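PDB 6NPS: AxyAgu115A from Amphibacillus xylanus NBRC 15112, which probably removes alpha-linked glucuronic acid side groups from glucuronoxylan by hydrolysis, as a member of glycoside hydrolase family GH115. Local coordinates for residues A[141-146]-A[456-461]; A[488-493]-A[508-513]; A[566-571]-A[617-622]; A[611-616]-A[638-643]. The protein carries 3 engineered substitutions. All coordinates share one frame; numbering follows the deposited sequence. Where two conformers were deposited one is given.

Contact 1 (A[141-146]-A[456-461])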
loop_
_atom_site.group_PDB
_atom_site.type_symbol
_atom_site.label_atom_id
_atom_site.label_comp_id
_atom_site.label_asym_id
_atom_site.label_seq_id
_atom_site.Cartn_x
_atom_site.Cartn_y
_atom_site.Cartn_z
ATOM N N ASP A 141 -44.771 20.101 9.671
ATOM C CA ASP A 141 -44.729 19.173 10.796
ATOM C C ASP A 141 -43.501 18.270 10.762
ATOM O O ASP A 141 -42.838 18.090 11.787
ATOM C CB ASP A 141 -46.004 18.318 10.811
ATOM C CG ASP A 141 -45.944 17.187 11.834
ATOM O OD1 ASP A 141 -46.286 17.427 13.015
ATOM O OD2 ASP A 141 -45.550 16.060 11.455
ATOM N N TRP A 142 -43.169 17.728 9.587
ATOM C CA TRP A 142 -42.089 16.757 9.464
ATOM C C TRP A 142 -40.726 17.338 9.847
ATOM O O TRP A 142 -39.938 16.677 10.537
ATOM C CB TRP A 142 -42.043 16.194 8.041
ATOM C CG TRP A 142 -41.004 15.140 7.986
ATOM C CD1 TRP A 142 -39.745 15.241 7.474
ATOM C CD2 TRP A 142 -41.115 13.826 8.542
ATOM N NE1 TRP A 142 -39.074 14.055 7.657
ATOM C CE2 TRP A 142 -39.896 13.170 8.305
ATOM C CE3 TRP A 142 -42.144 13.141 9.191
ATOM C CZ2 TRP A 142 -39.661 11.854 8.710
ATOM C CZ3 TRP A 142 -41.921 11.822 9.582
ATOM C CH2 TRP A 142 -40.675 11.205 9.355
ATOM N N SER A 143 -40.415 18.565 9.415
ATOM C CA SER A 143 -39.109 19.168 9.653
ATOM C C SER A 143 -39.186 20.395 10.558
ATOM O O SER A 143 -38.173 21.092 10.739
ATOM C CB SER A 143 -38.459 19.565 8.323
ATOM O OG SER A 143 -38.310 18.445 7.461
ATOM N N GLY A 144 -40.362 20.704 11.096
ATOM C CA GLY A 144 -40.498 21.921 11.892
ATOM C C GLY A 144 -40.254 23.203 11.121
ATOM O O GLY A 144 -39.608 24.112 11.636
ATOM N N VAL A 145 -40.757 23.304 9.896
ATOM C CA VAL A 145 -40.620 24.531 9.114
ATOM C C VAL A 145 -41.783 25.449 9.493
ATOM O O VAL A 145 -42.903 25.268 9.028
ATOM C CB VAL A 145 -40.590 24.238 7.612
ATOM C CG1 VAL A 145 -40.448 25.556 6.808
ATOM C CG2 VAL A 145 -39.435 23.272 7.318
ATOM N N LEU A 146 -41.509 26.472 10.312
ATOM C CA LEU A 146 -42.569 27.408 10.721
ATOM C C LEU A 146 -42.884 28.403 9.605
ATOM O O LEU A 146 -41.968 28.987 9.024
ATOM C CB LEU A 146 -42.153 28.177 11.966
ATOM C CG LEU A 146 -42.053 27.325 13.226
ATOM C CD1 LEU A 146 -41.470 28.158 14.358
ATOM C CD2 LEU A 146 -43.410 26.740 13.598
ATOM N N THR A 456 -33.403 13.714 5.768
ATOM C CA THR A 456 -32.500 14.304 4.775
ATOM C C THR A 456 -32.912 13.997 3.338
ATOM O O THR A 456 -32.331 14.558 2.400
ATOM C CB THR A 456 -31.020 13.894 4.962
ATOM O OG1 THR A 456 -30.789 12.600 4.398
ATOM C CG2 THR A 456 -30.648 13.864 6.455
ATOM N N GLN A 457 -33.945 13.188 3.129
ATOM C CA GLN A 457 -34.422 12.966 1.766
ATOM C C GLN A 457 -35.536 13.927 1.344
ATOM O O GLN A 457 -36.167 13.687 0.315
ATOM C CB GLN A 457 -34.904 11.513 1.592
ATOM C CG GLN A 457 -33.926 10.450 2.084
ATOM C CD GLN A 457 -32.660 10.383 1.230
ATOM O OE1 GLN A 457 -32.606 10.957 0.145
ATOM N NE2 GLN A 457 -31.648 9.689 1.718
ATOM N N GLU A 458 -35.767 15.014 2.078
ATOM C CA GLU A 458 -36.957 15.828 1.835
ATOM C C GLU A 458 -36.906 16.535 0.482
ATOM O O GLU A 458 -37.924 16.615 -0.201
ATOM C CB GLU A 458 -37.156 16.852 2.956
ATOM C CG GLU A 458 -37.436 16.251 4.335
ATOM C CD GLU A 458 -36.154 15.889 5.108
ATOM O OE1 GLU A 458 -35.036 16.110 4.576
ATOM O OE2 GLU A 458 -36.270 15.373 6.247
ATOM N N LEU A 459 -35.738 17.058 0.060
ATOM C CA LEU A 459 -35.707 17.716 -1.251
ATOM C C LEU A 459 -35.954 16.730 -2.394
ATOM O O LEU A 459 -36.851 16.979 -3.215
ATOM C CB LEU A 459 -34.373 18.460 -1.443
ATOM C CG LEU A 459 -34.125 18.996 -2.858
ATOM C CD1 LEU A 459 -35.083 20.152 -3.095
ATOM C CD2 LEU A 459 -32.694 19.484 -3.054
ATOM N N PRO A 460 -35.229 15.608 -2.514
ATOM C CA PRO A 460 -35.508 14.711 -3.650
ATOM C C PRO A 460 -36.862 13.996 -3.544
ATOM O O PRO A 460 -37.459 13.695 -4.587
ATOM C CB PRO A 460 -34.327 13.735 -3.633
ATOM C CG PRO A 460 -33.824 13.751 -2.254
ATOM C CD PRO A 460 -34.082 15.162 -1.723
ATOM N N LEU A 461 -37.377 13.763 -2.336
ATOM C CA LEU A 461 -38.728 13.209 -2.205
ATOM C C LEU A 461 -39.779 14.216 -2.667
ATOM O O LEU A 461 -40.746 13.857 -3.345
ATOM C CB LEU A 461 -38.984 12.769 -0.747
ATOM C CG LEU A 461 -40.430 12.256 -0.471
ATOM C CD1 LEU A 461 -40.710 11.038 -1.353
ATOM C CD2 LEU A 461 -40.644 11.942 1.025
#

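Contact 2 (A[488-493]-A[508-513])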
loop_
_atom_site.group_PDB
_atom_site.type_symbol
_atom_site.label_atom_id
_atom_site.label_comp_id
_atom_site.label_asym_id
_atom_site.label_seq_id
_atom_site.Cartn_x
_atom_site.Cartn_y
_atom_site.Cartn_z
ATOM N N GLN A 488 -37.405 27.172 -6.034
ATOM C CA GLN A 488 -38.772 27.239 -5.526
ATOM C C GLN A 488 -38.921 26.467 -4.219
ATOM O O GLN A 488 -39.703 26.867 -3.327
ATOM C CB GLN A 488 -39.759 26.704 -6.580
ATOM C CG GLN A 488 -39.951 27.748 -7.684
ATOM C CD GLN A 488 -40.830 27.296 -8.842
ATOM O OE1 GLN A 488 -41.888 26.688 -8.649
ATOM N NE2 GLN A 488 -40.400 27.617 -10.060
ATOM N N TRP A 489 -38.210 25.353 -4.090
ATOM C CA TRP A 489 -38.289 24.597 -2.849
ATOM C C TRP A 489 -37.654 25.385 -1.699
ATOM O O TRP A 489 -38.178 25.380 -0.583
ATOM C CB TRP A 489 -37.606 23.244 -3.046
ATOM C CG TRP A 489 -37.714 22.275 -1.916
ATOM C CD1 TRP A 489 -38.704 21.308 -1.731
ATOM C CD2 TRP A 489 -36.766 22.094 -0.851
ATOM N NE1 TRP A 489 -38.421 20.573 -0.598
ATOM C CE2 TRP A 489 -37.246 21.030 -0.041
ATOM C CE3 TRP A 489 -35.551 22.733 -0.501
ATOM C CZ2 TRP A 489 -36.562 20.597 1.106
ATOM C CZ3 TRP A 489 -34.888 22.325 0.639
ATOM C CH2 TRP A 489 -35.388 21.257 1.433
ATOM N N ILE A 490 -36.536 26.073 -1.961
ATOM C CA ILE A 490 -35.913 26.926 -0.937
ATOM C C ILE A 490 -36.863 28.042 -0.501
ATOM O O ILE A 490 -37.003 28.331 0.691
ATOM C CB ILE A 490 -34.583 27.486 -1.470
ATOM C CG1 ILE A 490 -33.583 26.352 -1.563
ATOM C CG2 ILE A 490 -34.055 28.654 -0.575
ATOM C CD1 ILE A 490 -32.424 26.653 -2.520
ATOM N N GLU A 491 -37.550 28.671 -1.458
ATOM C CA GLU A 491 -38.509 29.720 -1.118
ATOM C C GLU A 491 -39.620 29.183 -0.222
ATOM O O GLU A 491 -40.068 29.864 0.715
ATOM C CB GLU A 491 -39.107 30.302 -2.396
ATOM C CG GLU A 491 -39.872 31.589 -2.179
ATOM C CD GLU A 491 -38.943 32.728 -1.829
ATOM O OE1 GLU A 491 -39.342 33.628 -1.053
ATOM O OE2 GLU A 491 -37.800 32.704 -2.329
ATOM N N GLN A 492 -40.082 27.965 -0.513
ATOM C CA GLN A 492 -41.157 27.332 0.254
ATOM C C GLN A 492 -40.740 27.068 1.699
ATOM O O GLN A 492 -41.541 27.239 2.621
ATOM C CB GLN A 492 -41.556 26.041 -0.456
ATOM C CG GLN A 492 -42.700 25.246 0.118
ATOM C CD GLN A 492 -43.012 24.038 -0.787
ATOM O OE1 GLN A 492 -42.219 23.086 -0.876
ATOM N NE2 GLN A 492 -44.136 24.101 -1.492
ATOM N N GLN A 493 -39.486 26.655 1.928
ATOM C CA GLN A 493 -39.022 26.453 3.298
ATOM C C GLN A 493 -38.577 27.744 3.990
ATOM O O GLN A 493 -38.680 27.833 5.213
ATOM C CB GLN A 493 -37.851 25.474 3.350
ATOM C CG GLN A 493 -37.933 24.269 2.458
ATOM C CD GLN A 493 -39.292 23.627 2.442
ATOM O OE1 GLN A 493 -39.962 23.556 3.476
ATOM N NE2 GLN A 493 -39.724 23.163 1.259
ATOM N N GLU A 508 -26.586 27.275 -3.576
ATOM C CA GLU A 508 -25.229 26.746 -3.730
ATOM C C GLU A 508 -24.985 25.524 -2.851
ATOM O O GLU A 508 -24.285 24.600 -3.271
ATOM C CB GLU A 508 -24.187 27.805 -3.386
ATOM C CG GLU A 508 -24.131 28.990 -4.341
ATOM C CD GLU A 508 -22.978 29.941 -3.991
ATOM O OE1 GLU A 508 -21.793 29.525 -4.072
ATOM O OE2 GLU A 508 -23.258 31.104 -3.623
ATOM N N LEU A 509 -25.470 25.546 -1.595
ATOM C CA LEU A 509 -25.228 24.443 -0.661
ATOM C C LEU A 509 -25.924 23.171 -1.127
ATOM O O LEU A 509 -25.323 22.092 -1.137
ATOM C CB LEU A 509 -25.731 24.794 0.754
ATOM C CG LEU A 509 -24.950 25.909 1.438
ATOM C CD1 LEU A 509 -25.540 26.262 2.785
ATOM C CD2 LEU A 509 -23.481 25.483 1.592
ATOM N N LEU A 510 -27.218 23.278 -1.485
ATOM C CA LEU A 510 -28.004 22.077 -1.797
ATOM C C LEU A 510 -27.550 21.473 -3.114
ATOM O O LEU A 510 -27.331 20.254 -3.216
ATOM C CB LEU A 510 -29.508 22.408 -1.884
ATOM C CG LEU A 510 -30.168 22.946 -0.629
ATOM C CD1 LEU A 510 -31.688 23.144 -0.860
ATOM C CD2 LEU A 510 -29.917 21.944 0.466
ATOM N N ASN A 511 -27.422 22.320 -4.134
ATOM C CA ASN A 511 -26.921 21.882 -5.426
ATOM C C ASN A 511 -25.489 21.396 -5.306
ATOM O O ASN A 511 -25.114 20.377 -5.901
ATOM C CB ASN A 511 -27.011 23.028 -6.424
ATOM C CG ASN A 511 -27.004 22.544 -7.845
ATOM O OD1 ASN A 511 -28.004 22.018 -8.333
ATOM N ND2 ASN A 511 -25.870 22.695 -8.519
ATOM N N GLY A 512 -24.679 22.115 -4.528
ATOM C CA GLY A 512 -23.314 21.751 -4.224
ATOM C C GLY A 512 -23.122 20.409 -3.558
ATOM O O GLY A 512 -22.409 19.557 -4.102
ATOM N N TYR A 513 -23.711 20.187 -2.375
ATOM C CA TYR A 513 -23.422 18.932 -1.691
ATOM C C TYR A 513 -23.989 17.737 -2.459
ATOM O O TYR A 513 -23.364 16.664 -2.493
ATOM C CB TYR A 513 -23.922 18.974 -0.225
ATOM C CG TYR A 513 -25.310 18.403 0.052
ATOM C CD1 TYR A 513 -25.526 17.026 0.126
ATOM C CD2 TYR A 513 -26.399 19.256 0.311
ATOM C CE1 TYR A 513 -26.801 16.502 0.396
ATOM C CE2 TYR A 513 -27.706 18.723 0.580
ATOM C CZ TYR A 513 -27.877 17.349 0.617
ATOM O OH TYR A 513 -29.156 16.821 0.881
#

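Contact 3 (A[566-571]-A[617-622])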
loop_
_atom_site.group_PDB
_atom_site.type_symbol
_atom_site.label_atom_id
_atom_site.label_comp_id
_atom_site.label_asym_id
_atom_site.label_seq_id
_atom_site.Cartn_x
_atom_site.Cartn_y
_atom_site.Cartn_z
ATOM N N ALA A 566 -35.100 24.135 11.249
ATOM C CA ALA A 566 -35.324 23.840 9.834
ATOM C C ALA A 566 -34.069 24.052 9.004
ATOM O O ALA A 566 -33.743 23.226 8.153
ATOM C CB ALA A 566 -36.484 24.699 9.302
ATOM N N TYR A 567 -33.350 25.156 9.213
ATOM C CA TYR A 567 -32.068 25.321 8.536
ATOM C C TYR A 567 -31.142 24.130 8.819
ATOM O O TYR A 567 -30.564 23.527 7.901
ATOM C CB TYR A 567 -31.403 26.647 8.951
ATOM C CG TYR A 567 -30.028 26.743 8.340
ATOM C CD1 TYR A 567 -29.869 26.876 6.961
ATOM C CD2 TYR A 567 -28.893 26.652 9.123
ATOM C CE1 TYR A 567 -28.626 26.908 6.386
ATOM C CE2 TYR A 567 -27.647 26.681 8.554
ATOM C CZ TYR A 567 -27.528 26.825 7.193
ATOM O OH TYR A 567 -26.279 26.850 6.637
ATOM N N PHE A 568 -31.021 23.753 10.083
ATOM C CA PHE A 568 -30.100 22.681 10.452
ATOM C C PHE A 568 -30.507 21.345 9.825
ATOM O O PHE A 568 -29.684 20.641 9.234
ATOM C CB PHE A 568 -30.056 22.542 11.981
ATOM C CG PHE A 568 -28.971 21.618 12.448
ATOM C CD1 PHE A 568 -27.728 22.123 12.815
ATOM C CD2 PHE A 568 -29.168 20.247 12.488
ATOM C CE1 PHE A 568 -26.705 21.269 13.221
ATOM C CE2 PHE A 568 -28.145 19.392 12.870
ATOM C CZ PHE A 568 -26.912 19.911 13.247
ATOM N N ALA A 569 -31.777 20.957 9.976
ATOM C CA ALA A 569 -32.192 19.644 9.498
ATOM C C ALA A 569 -32.256 19.569 7.976
ATOM O O ALA A 569 -31.960 18.517 7.403
ATOM C CB ALA A 569 -33.549 19.280 10.098
ATOM N N LEU A 570 -32.588 20.669 7.298
ATOM C CA LEU A 570 -32.769 20.627 5.854
ATOM C C LEU A 570 -31.510 20.998 5.077
ATOM O O LEU A 570 -31.369 20.585 3.917
ATOM C CB LEU A 570 -33.917 21.574 5.436
ATOM C CG LEU A 570 -35.339 21.171 5.920
ATOM C CD1 LEU A 570 -36.430 22.171 5.509
ATOM C CD2 LEU A 570 -35.741 19.757 5.461
ATOM N N VAL A 571 -30.638 21.844 5.630
ATOM C CA VAL A 571 -29.533 22.353 4.818
ATOM C C VAL A 571 -28.196 22.060 5.509
ATOM O O VAL A 571 -27.298 21.442 4.932
ATOM C CB VAL A 571 -29.712 23.859 4.557
ATOM C CG1 VAL A 571 -28.537 24.387 3.732
ATOM C CG2 VAL A 571 -31.053 24.103 3.861
ATOM N N GLN A 617 -18.572 13.313 14.365
ATOM C CA GLN A 617 -19.327 12.884 15.518
ATOM C C GLN A 617 -20.042 14.054 16.180
ATOM O O GLN A 617 -21.132 13.873 16.735
ATOM C CB GLN A 617 -18.405 12.165 16.504
ATOM C CG GLN A 617 -19.161 11.199 17.413
ATOM C CD GLN A 617 -20.368 10.536 16.728
ATOM O OE1 GLN A 617 -20.214 9.573 15.968
ATOM N NE2 GLN A 617 -21.575 11.041 17.014
ATOM N N GLU A 618 -19.467 15.253 16.117
ATOM C CA GLU A 618 -20.117 16.402 16.731
ATOM C C GLU A 618 -21.381 16.778 15.986
ATOM O O GLU A 618 -22.393 17.091 16.615
ATOM C CB GLU A 618 -19.169 17.588 16.802
ATOM C CG GLU A 618 -18.169 17.427 17.919
ATOM C CD GLU A 618 -17.122 18.518 17.950
ATOM O OE1 GLU A 618 -17.086 19.336 17.000
ATOM O OE2 GLU A 618 -16.323 18.541 18.919
ATOM N N ILE A 619 -21.353 16.745 14.655
ATOM C CA ILE A 619 -22.531 17.176 13.930
ATOM C C ILE A 619 -23.677 16.166 14.081
ATOM O O ILE A 619 -24.843 16.561 14.112
ATOM C CB ILE A 619 -22.180 17.434 12.464
ATOM C CG1 ILE A 619 -23.251 18.315 11.846
ATOM C CG2 ILE A 619 -22.005 16.127 11.685
ATOM C CD1 ILE A 619 -23.150 18.395 10.372
ATOM N N VAL A 620 -23.368 14.864 14.204
ATOM C CA VAL A 620 -24.413 13.864 14.453
ATOM C C VAL A 620 -25.043 14.080 15.823
ATOM O O VAL A 620 -26.280 14.052 15.967
ATOM C CB VAL A 620 -23.844 12.434 14.317
ATOM C CG1 VAL A 620 -24.839 11.396 14.841
ATOM C CG2 VAL A 620 -23.457 12.129 12.862
ATOM N N ASP A 621 -24.210 14.281 16.852
ATOM C CA ASP A 621 -24.735 14.534 18.190
ATOM C C ASP A 621 -25.619 15.767 18.211
ATOM O O ASP A 621 -26.682 15.765 18.854
ATOM C CB ASP A 621 -23.596 14.704 19.193
ATOM C CG ASP A 621 -22.858 13.414 19.449
ATOM O OD1 ASP A 621 -21.620 13.459 19.635
ATOM O OD2 ASP A 621 -23.524 12.353 19.454
ATOM N N GLU A 622 -25.180 16.847 17.544
ATOM C CA GLU A 622 -26.015 18.039 17.452
ATOM C C GLU A 622 -27.348 17.717 16.779
ATOM O O GLU A 622 -28.410 18.142 17.248
ATOM C CB GLU A 622 -25.264 19.164 16.715
ATOM C CG GLU A 622 -26.047 20.488 16.648
ATOM C CD GLU A 622 -25.198 21.721 16.188
ATOM O OE1 GLU A 622 -24.045 21.540 15.708
ATOM O OE2 GLU A 622 -25.709 22.875 16.313
#

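Contact 4 (A[611-616]-A[638-643])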
loop_
_atom_site.group_PDB
_atom_site.type_symbol
_atom_site.label_atom_id
_atom_site.label_comp_id
_atom_site.label_asym_id
_atom_site.label_seq_id
_atom_site.Cartn_x
_atom_site.Cartn_y
_atom_site.Cartn_z
ATOM N N ALA A 611 -9.242 15.993 12.824
ATOM C CA ALA A 611 -10.249 16.996 13.201
ATOM C C ALA A 611 -11.555 16.815 12.431
ATOM O O ALA A 611 -12.633 17.096 12.969
ATOM C CB ALA A 611 -9.711 18.407 12.967
ATOM N N CYS A 612 -11.473 16.419 11.152
ATOM C CA CYS A 612 -12.683 16.086 10.388
ATOM C C CYS A 612 -13.441 14.942 11.029
ATOM O O CYS A 612 -14.691 14.950 11.100
ATOM C CB CYS A 612 -12.320 15.710 8.946
ATOM S SG CYS A 612 -11.863 17.142 7.965
ATOM N N LEU A 613 -12.726 13.918 11.461
ATOM C CA LEU A 613 -13.422 12.800 12.087
ATOM C C LEU A 613 -14.133 13.231 13.372
ATOM O O LEU A 613 -15.253 12.784 13.663
ATOM C CB LEU A 613 -12.431 11.665 12.365
ATOM C CG LEU A 613 -13.112 10.388 12.856
ATOM C CD1 LEU A 613 -13.982 9.851 11.724
ATOM C CD2 LEU A 613 -12.078 9.362 13.244
ATOM N N LYS A 614 -13.487 14.079 14.163
ATOM C CA LYS A 614 -14.143 14.616 15.349
ATOM C C LYS A 614 -15.390 15.427 14.986
ATOM O O LYS A 614 -16.434 15.328 15.658
ATOM C CB LYS A 614 -13.153 15.481 16.112
ATOM C CG LYS A 614 -13.661 16.084 17.403
ATOM C CD LYS A 614 -12.459 16.606 18.213
ATOM C CE LYS A 614 -12.865 17.659 19.251
ATOM N NZ LYS A 614 -12.093 18.949 19.140
ATOM N N ARG A 615 -15.308 16.237 13.924
ATOM C CA ARG A 615 -16.466 17.038 13.538
ATOM C C ARG A 615 -17.623 16.159 13.066
ATOM O O ARG A 615 -18.787 16.518 13.262
ATOM C CB ARG A 615 -16.056 18.057 12.461
ATOM C CG ARG A 615 -17.218 18.843 11.862
ATOM C CD ARG A 615 -17.543 20.123 12.646
ATOM N NE ARG A 615 -18.547 20.905 11.931
ATOM C CZ ARG A 615 -19.695 21.334 12.444
ATOM N NH1 ARG A 615 -19.921 21.299 13.736
ATOM N NH2 ARG A 615 -20.615 21.810 11.642
ATOM N N ASP A 616 -17.336 15.002 12.468
ATOM C CA ASP A 616 -18.413 14.096 12.059
ATOM C C ASP A 616 -19.235 13.626 13.261
ATOM O O ASP A 616 -20.467 13.533 13.192
ATOM C CB ASP A 616 -17.839 12.880 11.317
ATOM C CG ASP A 616 -18.908 11.807 11.038
ATOM O OD1 ASP A 616 -19.576 11.881 9.980
ATOM O OD2 ASP A 616 -19.078 10.892 11.880
ATOM N N GLU A 638 -23.764 3.718 10.867
ATOM C CA GLU A 638 -22.351 3.692 10.496
ATOM C C GLU A 638 -22.231 4.085 9.045
ATOM O O GLU A 638 -22.980 3.594 8.197
ATOM C CB GLU A 638 -21.743 2.298 10.683
ATOM C CG GLU A 638 -21.516 1.895 12.119
ATOM C CD GLU A 638 -20.566 2.840 12.826
ATOM O OE1 GLU A 638 -19.499 3.150 12.254
ATOM O OE2 GLU A 638 -20.899 3.285 13.945
ATOM N N HIS A 639 -21.272 4.980 8.747
ATOM C CA HIS A 639 -21.199 5.519 7.399
ATOM C C HIS A 639 -19.775 5.787 6.908
ATOM O O HIS A 639 -19.611 6.347 5.812
ATOM C CB HIS A 639 -22.028 6.796 7.325
ATOM C CG HIS A 639 -21.666 7.801 8.364
ATOM N ND1 HIS A 639 -22.160 7.759 9.650
ATOM C CD2 HIS A 639 -20.828 8.873 8.314
ATOM C CE1 HIS A 639 -21.648 8.760 10.346
ATOM N NE2 HIS A 639 -20.848 9.456 9.556
ATOM N N ILE A 640 -18.741 5.393 7.650
ATOM C CA ILE A 640 -17.363 5.746 7.313
ATOM C C ILE A 640 -16.603 4.500 6.899
ATOM O O ILE A 640 -16.544 3.526 7.660
ATOM C CB ILE A 640 -16.671 6.472 8.479
ATOM C CG1 ILE A 640 -17.273 7.892 8.626
ATOM C CG2 ILE A 640 -15.106 6.625 8.182
ATOM C CD1 ILE A 640 -16.882 8.580 9.957
ATOM N N GLY A 641 -15.979 4.548 5.714
ATOM C CA GLY A 641 -14.949 3.565 5.357
ATOM C C GLY A 641 -15.438 2.133 5.222
ATOM O O GLY A 641 -14.759 1.207 5.679
ATOM N N PHE A 642 -16.604 1.917 4.599
ATOM C CA PHE A 642 -17.065 0.537 4.424
ATOM C C PHE A 642 -16.030 -0.234 3.614
ATOM O O PHE A 642 -15.454 0.306 2.671
ATOM C CB PHE A 642 -18.422 0.486 3.689
ATOM C CG PHE A 642 -19.597 0.767 4.553
ATOM C CD1 PHE A 642 -19.470 1.531 5.720
ATOM C CD2 PHE A 642 -20.864 0.247 4.224
ATOM C CE1 PHE A 642 -20.589 1.788 6.538
ATOM C CE2 PHE A 642 -21.982 0.526 4.995
ATOM C CZ PHE A 642 -21.858 1.280 6.162
ATOM N N VAL A 643 -15.749 -1.470 4.019
ATOM C CA VAL A 643 -14.936 -2.385 3.220
ATOM C C VAL A 643 -15.770 -3.528 2.659
ATOM O O VAL A 643 -15.230 -4.367 1.918
ATOM C CB VAL A 643 -13.756 -2.971 4.036
ATOM C CG1 VAL A 643 -12.910 -1.865 4.644
ATOM C CG2 VAL A 643 -14.270 -3.885 5.105
#

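Contact 1 (A[141-146]-A[456-461])
Trp142 and Glu458 meet through two different torsions. The indole swings out with CG opposite the backbone N (chi1 -176°), whereas the glutamate chain bends at chi2 (86°) and folds its carboxylate back over the start of its own helix. Helix 458-469 follows strand 446-450, the last strand of the (beta/alpha)8 barrel, and Gln457 occupies its N-cap position; segment 141-146 is a loop from the region that precedes the barrel in the chain. The indole N-H reaches Glu458 OE2 from the edge of the ring, nearly in its plane. With Trp142 NE1 3.4 Å from Glu458 OE2, the hydrogen bond is weak and bent. The two side chains cross at about a right angle, their ring and carboxylate planes 48° apart. OE2 of Glu458 also accepts a weak bond from the backbone N of Thr456, at 3.3 Å, so one glutamate oxygen takes a weak bond both from the loop and from the turn leading into the helix. Replacing Glu458 by an alanine would probably leave the indole N-H and the Thr456 amide without this shared acceptor and open a gap beside Ser143. Trp142 also meets the ring of Trp185 and the side chain of Leu204, while Leu570 of helix 564-596 touches Ser143. The buried hydroxyl of Ser143 has no hydrogen-bond partner in the model; its OG simply rests 3.9 Å from Glu458 CG.

Contact 2 (A[488-493]-A[508-513])
Two consecutive helices, 482-494 and 500-519, approach with Ile490 and Leu510 as the nearest backbone positions, their CA atoms 9.3 Å apart. That spacing is bridged by side chains alone, in an apolar helix-helix contact where a single leucine methyl, CD1, makes all the close contacts. Leu510 has CG opposite its carbonyl carbon and is extended at chi2 (-177°), which sends CD1 straight across to the facing helix. There the methyl meets both Trp489 and Ile490. It lies 3.6 Å from CZ3 of Trp489, on the six-membered ring, and approaches that ring obliquely, leucine and indole crossing at about a right angle. Ile490 comes from ahead, tip to tip with the leucine, and its CG1 is 3.8 Å from Leu510 CD1. The other methyl, Leu510 CD2, turns to the edge of the Tyr513 ring within its own helix, 3.9 Å from Tyr513 CE2. The indole is also braced from its own helix. Gln493 brings NE2 over one face, 3.4 Å above the ring plane and offset toward the rim, and the same NE2 makes a weak hydrogen bond to the backbone O of Trp489. At its pyrrole edge, Trp489 NE1 bonds weakly to Ser462 OG of helix 458-469, the last helix of the barrel. Leu139, from the loop that follows helix 120-133, also touches the indole, while helices 537-558 and 564-596 pack against Leu509; the two helices thus lie between the outer helix 458-469 of the barrel and helices 537-558 and 564-596.

Contact 3 (A[566-571]-A[617-622])
Glu622 OE2 is hydrogen-bonded to Tyr556 OH of helix 537-558, a bond that probably helps hold the carboxylate beside the ring of Phe568. The two segments belong to helices 564-596 and 601-629, successive in the chain and running in broadly opposing directions, though well inclined to each other. Glu622 has CG opposite its backbone N (chi1 -177°) and continues extended, so the chain lies along the outer part of the ring: CG is 3.6 Å from Phe568 CZ, and the carboxylate carbon CD is 3.4 Å from Phe568 CE1. The approach is oblique, with ring and carboxylate planes 41° apart. The same CZ corner also faces the carbonyl O of Ile619, which lies near the ring plane at 4.0 Å from Phe568 CZ. Ile619 CG1 adds a looser apolar touch at 4.2 Å from Phe568 CZ. Phe568 stands at a wider pi-type turn, residues 568-571, and its ring also meets that of Tyr572. No hydrogen bond joins the two segments directly; CG and the carboxylate of Glu622 both lie against the CE1/CZ corner, placing a polar group on an aromatic rim, and one of its oxygens, OE2, is bonded to Tyr556 of a third helix.

Contact 4 (A[611-616]-A[638-643])
A buried His-carboxylate hydrogen bond fastens loop 638-643 to the flank of helix 601-629. His639 NE2 donates to Asp616 OD1 at 2.8 Å, nearly straight (168°); OD1 accepts with its syn lone pair, on the side of OD2. Side chains arrive from opposite directions, and the acceptor sits at the ring edge, in the imidazole plane, although carboxylate and ring are turned 44° against each other. To get there the histidine places CG between its backbone N and carbonyl carbon, while Asp616 has CG anti to the backbone N (chi1 172°), sending its carboxylate out toward the loop. ND1 bonds to the O of Ser637, so both ring nitrogens are held, and Trp422 stacks on the imidazole. Trp422 lies in the loop after strand 405-410, at the C-terminal end of the barrel strands, the side where TIM barrels carry their active sites. Beside the polar pair, Ile640 reaches the helix with its CD1, 3.6 Å from Leu613 CD1 and 3.7 Å from Asp616 OD2. Putting a leucine in place of Asp616 is likely to leave the imidazole N-H without its acceptor in a buried setting and the ring less fixed in rotation. Leu613 extends the apolar patch to Leu659 of the second subunit.

In the fold
Contacts 1, 2 and 3 form one connected block. Contacts 1 and 2 lie deepest, their centres about 12 Å apart, and touch where Leu459 packs on Trp489 and Val145 on Gln493. Leu570, on the helix of contact 3, presses on Ser143 and Val145 of contact 1, and Leu509 of contact 2 on Val571. Contacts 3 and 4, successive along helix 601-629, are mostly buried, but each includes a partly exposed residue and adjoins the second subunit. Chemistry changes accordingly: a weakly bonded carboxylate at the barrel's last helix, purely apolar packing in contact 2, an aromatic ring against a glutamate chain and its carboxylate in contact 3, and one nearly straight hydrogen bond where a loop meets a helix.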